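Local coordinates for protein chaperone SycD (Chlamydia pneumoniae, PDB 4NRH) that probably acts as a type III secretion chaperone of the LcrH/SycD family and binds CopN in a complex that directs translocator secretion, at residues S33-Y38 against V82-V87; K62-G67 against S94-S99. All blocks are in the same frame, centred on the assembly; numbering follows the deposited sequence.

Contact 1: S33-Y38 against V82-V87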
ATOM      1  N   SER D  33     -14.624   0.049   1.835  1.00 40.80           N
ATOM      2  CA  SER D  33     -14.679  -1.397   2.005  1.00 40.47           C
ATOM      3  C   SER D  33     -14.032  -1.801   3.326  1.00 41.90           C
ATOM      4  O   SER D  33     -14.469  -2.744   3.985  1.00 37.35           O
ATOM      5  CB  SER D  33     -13.989  -2.102   0.836  1.00 45.94           C
ATOM      6  OG  SER D  33     -13.935  -3.501   1.045  1.00 57.13           O
ATOM      7  N   TYR D  34     -12.978  -1.080   3.692  1.00 34.60           N
ATOM      8  CA  TYR D  34     -12.217  -1.349   4.906  1.00 42.18           C
ATOM      9  C   TYR D  34     -13.045  -1.104   6.170  1.00 41.65           C
ATOM     10  O   TYR D  34     -12.853  -1.770   7.186  1.00 37.69           O
ATOM     11  CB  TYR D  34     -10.948  -0.491   4.915  1.00 37.46           C
ATOM     12  CG  TYR D  34     -10.097  -0.607   6.162  1.00 40.06           C
ATOM     13  CD1 TYR D  34      -9.138  -1.604   6.279  1.00 41.67           C
ATOM     14  CD2 TYR D  34     -10.227   0.303   7.203  1.00 41.47           C
ATOM     15  CE1 TYR D  34      -8.350  -1.709   7.409  1.00 37.71           C
ATOM     16  CE2 TYR D  34      -9.441   0.209   8.336  1.00 40.52           C
ATOM     17  CZ  TYR D  34      -8.504  -0.800   8.434  1.00 40.87           C
ATOM     18  OH  TYR D  34      -7.719  -0.902   9.560  1.00 44.00           O
ATOM     19  N   LEU D  35     -13.967  -0.148   6.098  1.00 36.25           N
ATOM     20  CA  LEU D  35     -14.750   0.259   7.262  1.00 33.98           C
ATOM     21  C   LEU D  35     -16.126  -0.407   7.330  1.00 42.55           C
ATOM     22  O   LEU D  35     -16.861  -0.217   8.299  1.00 45.45           O
ATOM     23  CB  LEU D  35     -14.916   1.780   7.284  1.00 36.23           C
ATOM     24  CG  LEU D  35     -13.648   2.596   7.542  1.00 38.52           C
ATOM     25  CD1 LEU D  35     -13.912   4.080   7.346  1.00 36.15           C
ATOM     26  CD2 LEU D  35     -13.104   2.319   8.936  1.00 36.23           C
ATOM     27  N   GLU D  36     -16.482  -1.163   6.295  1.00 43.94           N
ATOM     28  CA  GLU D  36     -17.794  -1.808   6.231  1.00 48.52           C
ATOM     29  C   GLU D  36     -18.009  -2.800   7.374  1.00 49.44           C
ATOM     30  O   GLU D  36     -17.185  -3.684   7.608  1.00 42.84           O
ATOM     31  CB  GLU D  36     -17.970  -2.515   4.883  1.00 48.44           C
ATOM     32  CG  GLU D  36     -19.422  -2.697   4.448  1.00 58.92           C
ATOM     33  CD  GLU D  36     -20.150  -3.782   5.221  1.00 71.98           C
ATOM     34  OE1 GLU D  36     -19.497  -4.765   5.633  1.00 76.17           O
ATOM     35  OE2 GLU D  36     -21.377  -3.654   5.414  1.00 75.89           O
ATOM     36  N   GLY D  37     -19.129  -2.645   8.078  1.00 53.85           N
ATOM     37  CA  GLY D  37     -19.495  -3.548   9.153  1.00 48.19           C
ATOM     38  C   GLY D  37     -18.632  -3.399  10.392  1.00 49.18           C
ATOM     39  O   GLY D  37     -18.694  -4.223  11.305  1.00 53.93           O
ATOM     40  N   TYR D  38     -17.827  -2.344  10.422  1.00 47.70           N
ATOM     41  CA  TYR D  38     -16.901  -2.116  11.524  1.00 41.50           C
ATOM     42  C   TYR D  38     -17.574  -1.436  12.710  1.00 41.52           C
ATOM     43  O   TYR D  38     -18.116  -0.338  12.586  1.00 43.65           O
ATOM     44  CB  TYR D  38     -15.717  -1.275  11.044  1.00 36.39           C
ATOM     45  CG  TYR D  38     -14.688  -0.965  12.108  1.00 37.49           C
ATOM     46  CD1 TYR D  38     -14.211  -1.956  12.957  1.00 32.98           C
ATOM     47  CD2 TYR D  38     -14.181   0.320  12.251  1.00 38.98           C
ATOM     48  CE1 TYR D  38     -13.265  -1.672  13.925  1.00 39.66           C
ATOM     49  CE2 TYR D  38     -13.236   0.613  13.212  1.00 35.90           C
ATOM     50  CZ  TYR D  38     -12.781  -0.383  14.047  1.00 44.78           C
ATOM     51  OH  TYR D  38     -11.838  -0.088  15.004  1.00 48.95           O
ATOM     52  N   VAL D  82     -12.710  12.663   3.694  1.00 38.52           N
ATOM     53  CA  VAL D  82     -11.975  13.140   4.861  1.00 42.23           C
ATOM     54  C   VAL D  82     -12.356  12.407   6.148  1.00 42.95           C
ATOM     55  O   VAL D  82     -11.484  11.970   6.902  1.00 39.79           O
ATOM     56  CB  VAL D  82     -12.198  14.653   5.070  1.00 48.31           C
ATOM     57  CG1 VAL D  82     -11.596  15.109   6.390  1.00 38.72           C
ATOM     58  CG2 VAL D  82     -11.610  15.439   3.906  1.00 48.62           C
ATOM     59  N   PHE D  83     -13.656  12.269   6.393  1.00 39.58           N
ATOM     60  CA  PHE D  83     -14.136  11.650   7.626  1.00 40.11           C
ATOM     61  C   PHE D  83     -13.765  10.171   7.724  1.00 36.56           C
ATOM     62  O   PHE D  83     -13.510   9.668   8.817  1.00 41.18           O
ATOM     63  CB  PHE D  83     -15.651  11.828   7.762  1.00 39.67           C
ATOM     64  CG  PHE D  83     -16.076  13.257   7.946  1.00 40.99           C
ATOM     65  CD1 PHE D  83     -15.391  14.085   8.821  1.00 41.19           C
ATOM     66  CD2 PHE D  83     -17.161  13.771   7.255  1.00 42.05           C
ATOM     67  CE1 PHE D  83     -15.772  15.402   8.996  1.00 39.07           C
ATOM     68  CE2 PHE D  83     -17.547  15.089   7.425  1.00 41.19           C
ATOM     69  CZ  PHE D  83     -16.851  15.904   8.296  1.00 42.97           C
ATOM     70  N   ARG D  84     -13.741   9.477   6.590  1.00 33.57           N
ATOM     71  CA  ARG D  84     -13.300   8.084   6.571  1.00 33.49           C
ATOM     72  C   ARG D  84     -11.845   7.956   7.018  1.00 41.75           C
ATOM     73  O   ARG D  84     -11.496   7.032   7.750  1.00 44.60           O
ATOM     74  CB  ARG D  84     -13.480   7.469   5.181  1.00 41.14           C
ATOM     75  CG  ARG D  84     -14.930   7.223   4.792  1.00 46.67           C
ATOM     76  CD  ARG D  84     -15.035   6.125   3.746  1.00 41.63           C
ATOM     77  NE  ARG D  84     -16.422   5.761   3.470  1.00 42.54           N
ATOM     78  CZ  ARG D  84     -17.026   5.946   2.301  1.00 47.63           C
ATOM     79  NH1 ARG D  84     -16.363   6.484   1.286  1.00 47.64           N
ATOM     80  NH2 ARG D  84     -18.293   5.585   2.144  1.00 52.02           N
ATOM     81  N   TRP D  85     -11.001   8.882   6.568  1.00 35.24           N
ATOM     82  CA  TRP D  85      -9.604   8.916   6.996  1.00 32.24           C
ATOM     83  C   TRP D  85      -9.494   9.154   8.500  1.00 28.53           C
ATOM     84  O   TRP D  85      -8.693   8.516   9.182  1.00 43.90           O
ATOM     85  CB  TRP D  85      -8.829   9.999   6.238  1.00 32.74           C
ATOM     86  CG  TRP D  85      -8.296   9.544   4.912  1.00 35.07           C
ATOM     87  CD1 TRP D  85      -8.706   9.956   3.677  1.00 34.48           C
ATOM     88  CD2 TRP D  85      -7.249   8.591   4.690  1.00 36.16           C
ATOM     89  NE1 TRP D  85      -7.980   9.318   2.700  1.00 43.45           N
ATOM     90  CE2 TRP D  85      -7.079   8.473   3.296  1.00 37.40           C
ATOM     91  CE3 TRP D  85      -6.440   7.824   5.535  1.00 36.61           C
ATOM     92  CZ2 TRP D  85      -6.136   7.622   2.728  1.00 35.53           C
ATOM     93  CZ3 TRP D  85      -5.502   6.979   4.969  1.00 35.44           C
ATOM     94  CH2 TRP D  85      -5.358   6.886   3.578  1.00 41.73           C
ATOM     95  N   LEU D  86     -10.301  10.083   9.004  1.00 29.26           N
ATOM     96  CA  LEU D  86     -10.327  10.394  10.429  1.00 34.35           C
ATOM     97  C   LEU D  86     -10.751   9.180  11.245  1.00 33.22           C
ATOM     98  O   LEU D  86     -10.172   8.885  12.291  1.00 34.81           O
ATOM     99  CB  LEU D  86     -11.270  11.564  10.704  1.00 35.62           C
ATOM    100  CG  LEU D  86     -10.741  12.951  10.345  1.00 44.46           C
ATOM    101  CD1 LEU D  86     -11.841  13.981  10.499  1.00 33.04           C
ATOM    102  CD2 LEU D  86      -9.544  13.304  11.214  1.00 52.00           C
ATOM    103  N   VAL D  87     -11.770   8.484  10.755  1.00 27.74           N
ATOM    104  CA  VAL D  87     -12.267   7.281  11.406  1.00 39.74           C
ATOM    105  C   VAL D  87     -11.213   6.176  11.348  1.00 33.12           C
ATOM    106  O   VAL D  87     -11.060   5.395  12.288  1.00 33.91           O
ATOM    107  CB  VAL D  87     -13.587   6.807  10.747  1.00 41.38           C
ATOM    108  CG1 VAL D  87     -13.793   5.317  10.938  1.00 47.55           C
ATOM    109  CG2 VAL D  87     -14.767   7.596  11.297  1.00 39.76           C
TER
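L35 reaches across to helix 76-89 and meets R84 and V87, which lie three residues apart. The apolar part is methyl on methyl: CG1 of V87 sits against both branches of the leucine, 3.7 Å from L35 CD2 and 3.8 Å from L35 CD1. Having CG1 trans to its backbone N (chi1 155°) turns that branch of V87 to the leucine. The same L35 CD1 also meets the R84 backbone, 3.8 Å from R84 O, and lies 4.0 Å from R84 CB, so it touches the root of the arginine; the extended chain carries the guanidinium onward, and the R84 side chain touches E32.

A type II turn runs from L35 to Y38, with G37 at positive phi and Y38 N bonded to L35 O at 3.2 Å. Y34 and Y38 pack on A284 of the CopN chain; across the contact, V87 also touches W97 of helix 94-106.

With just one leucine bridging the segments, the contact is small, buried and held by dispersion; it seats the 33-38 segment, whose Y34 makes backbone hydrogen bonds to CopN, against helix 76-89.

Contact 2: K62-G67 against S94-S99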
ATOM      1  N   LYS D  62      -7.633  19.669  12.993  1.00 47.03           N
ATOM      2  CA  LYS D  62      -7.446  20.464  11.783  1.00 56.05           C
ATOM      3  C   LYS D  62      -8.097  19.774  10.592  1.00 56.64           C
ATOM      4  O   LYS D  62      -8.771  20.409   9.781  1.00 54.07           O
ATOM      5  CB  LYS D  62      -5.960  20.693  11.493  1.00 56.85           C
ATOM      6  CG  LYS D  62      -5.238  21.591  12.482  1.00 58.25           C
ATOM      7  CD  LYS D  62      -3.766  21.705  12.112  1.00 63.72           C
ATOM      8  CE  LYS D  62      -3.004  22.600  13.075  1.00 63.46           C
ATOM      9  NZ  LYS D  62      -1.546  22.622  12.765  1.00 59.44           N
ATOM     10  N   VAL D  63      -7.888  18.465  10.500  1.00 48.02           N
ATOM     11  CA  VAL D  63      -8.463  17.659   9.431  1.00 46.13           C
ATOM     12  C   VAL D  63      -9.986  17.614   9.547  1.00 46.50           C
ATOM     13  O   VAL D  63     -10.695  17.650   8.541  1.00 40.74           O
ATOM     14  CB  VAL D  63      -7.894  16.224   9.448  1.00 45.21           C
ATOM     15  CG1 VAL D  63      -8.549  15.375   8.375  1.00 36.52           C
ATOM     16  CG2 VAL D  63      -6.385  16.252   9.246  1.00 50.76           C
ATOM     17  N   TYR D  64     -10.482  17.544  10.779  1.00 46.50           N
ATOM     18  CA  TYR D  64     -11.921  17.525  11.024  1.00 47.63           C
ATOM     19  C   TYR D  64     -12.596  18.786  10.495  1.00 43.75           C
ATOM     20  O   TYR D  64     -13.662  18.718   9.883  1.00 43.97           O
ATOM     21  CB  TYR D  64     -12.219  17.364  12.515  1.00 35.97           C
ATOM     22  CG  TYR D  64     -13.698  17.318  12.827  1.00 44.01           C
ATOM     23  CD1 TYR D  64     -14.490  16.272  12.371  1.00 45.77           C
ATOM     24  CD2 TYR D  64     -14.305  18.323  13.570  1.00 44.86           C
ATOM     25  CE1 TYR D  64     -15.842  16.223  12.649  1.00 50.32           C
ATOM     26  CE2 TYR D  64     -15.658  18.283  13.855  1.00 43.35           C
ATOM     27  CZ  TYR D  64     -16.422  17.231  13.392  1.00 49.75           C
ATOM     28  OH  TYR D  64     -17.769  17.185  13.669  1.00 49.64           O
ATOM     29  N   LYS D  65     -11.975  19.934  10.747  1.00 39.81           N
ATOM     30  CA  LYS D  65     -12.496  21.208  10.265  1.00 46.91           C
ATOM     31  C   LYS D  65     -12.511  21.250   8.739  1.00 44.81           C
ATOM     32  O   LYS D  65     -13.435  21.796   8.139  1.00 49.69           O
ATOM     33  CB  LYS D  65     -11.679  22.373  10.826  1.00 50.09           C
ATOM     34  CG  LYS D  65     -11.932  22.641  12.303  1.00 57.79           C
ATOM     35  CD  LYS D  65     -11.071  23.778  12.825  1.00 55.39           C
ATOM     36  CE  LYS D  65     -11.364  25.071  12.083  1.00 62.29           C
ATOM     37  NZ  LYS D  65     -10.441  26.166  12.491  1.00 72.34           N
ATOM     38  N   GLU D  66     -11.482  20.678   8.121  1.00 40.50           N
ATOM     39  CA  GLU D  66     -11.408  20.602   6.665  1.00 46.51           C
ATOM     40  C   GLU D  66     -12.589  19.822   6.097  1.00 46.49           C
ATOM     41  O   GLU D  66     -13.193  20.226   5.103  1.00 49.59           O
ATOM     42  CB  GLU D  66     -10.093  19.953   6.222  1.00 43.05           C
ATOM     43  CG  GLU D  66      -8.849  20.741   6.590  1.00 49.77           C
ATOM     44  CD  GLU D  66      -7.582  20.125   6.026  1.00 57.64           C
ATOM     45  OE1 GLU D  66      -7.523  18.883   5.911  1.00 54.79           O
ATOM     46  OE2 GLU D  66      -6.645  20.881   5.700  1.00 71.77           O
ATOM     47  N   GLY D  67     -12.910  18.702   6.736  1.00 43.38           N
ATOM     48  CA  GLY D  67     -14.037  17.885   6.330  1.00 46.80           C
ATOM     49  C   GLY D  67     -15.345  18.586   6.633  1.00 52.30           C
ATOM     50  O   GLY D  67     -16.306  18.495   5.869  1.00 53.45           O
ATOM     51  N   SER D  94     -16.563   9.956  18.417  1.00 39.33           N
ATOM     52  CA  SER D  94     -17.948   9.824  17.976  1.00 41.52           C
ATOM     53  C   SER D  94     -18.368  10.856  16.931  1.00 38.37           C
ATOM     54  O   SER D  94     -19.182  10.560  16.056  1.00 38.50           O
ATOM     55  CB  SER D  94     -18.888   9.911  19.179  1.00 32.81           C
ATOM     56  OG  SER D  94     -18.768  11.165  19.826  1.00 34.47           O
ATOM     57  N   LYS D  95     -17.816  12.063  17.019  1.00 33.95           N
ATOM     58  CA  LYS D  95     -18.181  13.120  16.080  1.00 41.53           C
ATOM     59  C   LYS D  95     -17.630  12.849  14.681  1.00 42.29           C
ATOM     60  O   LYS D  95     -18.137  13.388  13.697  1.00 47.89           O
ATOM     61  CB  LYS D  95     -17.708  14.485  16.587  1.00 39.30           C
ATOM     62  CG  LYS D  95     -16.215  14.730  16.499  1.00 42.77           C
ATOM     63  CD  LYS D  95     -15.882  16.124  17.010  1.00 44.82           C
ATOM     64  CE  LYS D  95     -14.406  16.444  16.852  1.00 40.32           C
ATOM     65  NZ  LYS D  95     -14.082  17.808  17.355  1.00 35.69           N
ATOM     66  N   PHE D  96     -16.595  12.018  14.590  1.00 37.78           N
ATOM     67  CA  PHE D  96     -16.064  11.618  13.289  1.00 40.49           C
ATOM     68  C   PHE D  96     -17.087  10.756  12.558  1.00 34.06           C
ATOM     69  O   PHE D  96     -17.397  10.993  11.392  1.00 37.84           O
ATOM     70  CB  PHE D  96     -14.745  10.850  13.431  1.00 29.88           C
ATOM     71  CG  PHE D  96     -13.589  11.690  13.906  1.00 34.47           C
ATOM     72  CD1 PHE D  96     -13.716  13.061  14.062  1.00 31.48           C
ATOM     73  CD2 PHE D  96     -12.364  11.101  14.182  1.00 31.28           C
ATOM     74  CE1 PHE D  96     -12.650  13.827  14.498  1.00 30.38           C
ATOM     75  CE2 PHE D  96     -11.294  11.862  14.617  1.00 30.43           C
ATOM     76  CZ  PHE D  96     -11.437  13.226  14.774  1.00 32.33           C
ATOM     77  N   TRP D  97     -17.608   9.756  13.261  1.00 35.80           N
ATOM     78  CA  TRP D  97     -18.644   8.882  12.723  1.00 37.87           C
ATOM     79  C   TRP D  97     -19.940   9.635  12.432  1.00 43.81           C
ATOM     80  O   TRP D  97     -20.623   9.353  11.447  1.00 46.18           O
ATOM     81  CB  TRP D  97     -18.928   7.737  13.696  1.00 38.48           C
ATOM     82  CG  TRP D  97     -17.903   6.648  13.689  1.00 35.86           C
ATOM     83  CD1 TRP D  97     -16.891   6.467  14.585  1.00 35.20           C
ATOM     84  CD2 TRP D  97     -17.810   5.568  12.754  1.00 45.42           C
ATOM     85  NE1 TRP D  97     -16.166   5.346  14.259  1.00 39.56           N
ATOM     86  CE2 TRP D  97     -16.710   4.777  13.137  1.00 43.68           C
ATOM     87  CE3 TRP D  97     -18.547   5.195  11.625  1.00 49.60           C
ATOM     88  CZ2 TRP D  97     -16.332   3.634  12.436  1.00 42.77           C
ATOM     89  CZ3 TRP D  97     -18.169   4.064  10.929  1.00 50.72           C
ATOM     90  CH2 TRP D  97     -17.070   3.297  11.335  1.00 48.58           C
ATOM     91  N   PHE D  98     -20.276  10.586  13.297  1.00 41.45           N
ATOM     92  CA  PHE D  98     -21.528  11.326  13.172  1.00 34.67           C
ATOM     93  C   PHE D  98     -21.503  12.207  11.929  1.00 38.69           C
ATOM     94  O   PHE D  98     -22.467  12.247  11.164  1.00 43.69           O
ATOM     95  CB  PHE D  98     -21.780  12.176  14.420  1.00 33.06           C
ATOM     96  CG  PHE D  98     -23.235  12.440  14.695  1.00 46.12           C
ATOM     97  CD1 PHE D  98     -24.218  11.962  13.842  1.00 44.21           C
ATOM     98  CD2 PHE D  98     -23.619  13.171  15.806  1.00 56.32           C
ATOM     99  CE1 PHE D  98     -25.555  12.205  14.095  1.00 51.24           C
ATOM    100  CE2 PHE D  98     -24.957  13.418  16.065  1.00 52.14           C
ATOM    101  CZ  PHE D  98     -25.924  12.935  15.208  1.00 49.33           C
ATOM    102  N   SER D  99     -20.393  12.911  11.736  1.00 32.08           N
ATOM    103  CA  SER D  99     -20.222  13.761  10.566  1.00 41.44           C
ATOM    104  C   SER D  99     -20.119  12.927   9.293  1.00 40.75           C
ATOM    105  O   SER D  99     -20.549  13.358   8.223  1.00 45.89           O
ATOM    106  CB  SER D  99     -18.985  14.645  10.726  1.00 45.12           C
ATOM    107  OG  SER D  99     -19.153  15.565  11.792  1.00 40.68           O
TER
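Y64 lays its ring between K95, F96 and S99 of helix 94-106. Over one ring face passes the aliphatic end of K95: its CE stands 3.9 Å from the centroid of the Y64 ring, 18° off the normal, a CH-pi contact. F96 meets the ring obliquely, with Y64 CD1 and F96 CD1 3.7 Å apart and the planes inclined at 36°. At the phenol end, near the ring plane, S99 OG is 2.8 Å from Y64 OH. That serine oxygen is also 3.1 Å from K95 O, one turn back on its own helix, so two oxygens lie close to one hydroxyl.

Torsions account for the placement. In Y64, CG lies opposite the backbone N, which sends the ring out to the neighbouring helix. K95 has its CG between the backbone N and the carbonyl carbon and is extended from there, so the whole chain slants across the tyrosine; its ammonium then reaches E61, the residue just before K62 on helix 57-72, in a salt bridge that anchors the lysine tip.

Further out, F96 and Y64 both touch L86 of helix 76-89, and S99 touches F83 there. The short segment axes run nearly parallel, at 17° and 11.5 Å; segment 94-99 lies in a tetratricopeptide repeat, and this packing is consistent with the stacked helices of such folds. The tyrosine spans that gap with mixed chemistry: apolar toward F96, polar at its hydroxyl, and a face covered by the K95 chain, whose charge E61 probably offsets.

Going from the N terminus, helix 9-19 comes first, then helix 31-35 and its following turn, which open contact 1; helix 57-72 opens contact 2 before helix 76-89 closes contact 1, and helix 94-106 closes contact 2. The two loops therefore cross rather than nest, and their centres are 12 Å apart. Helix 76-89 is the shared element: besides taking segment 33-38, it packs on both helices of contact 2, with V82 CG1 3.4 Å from V63 O on helix 57-72 and F83 CZ 3.5 Å from S99 CB on helix 94-106. Together they join segment 33-38 to the consecutive helices 57-72, 76-89 and 94-106.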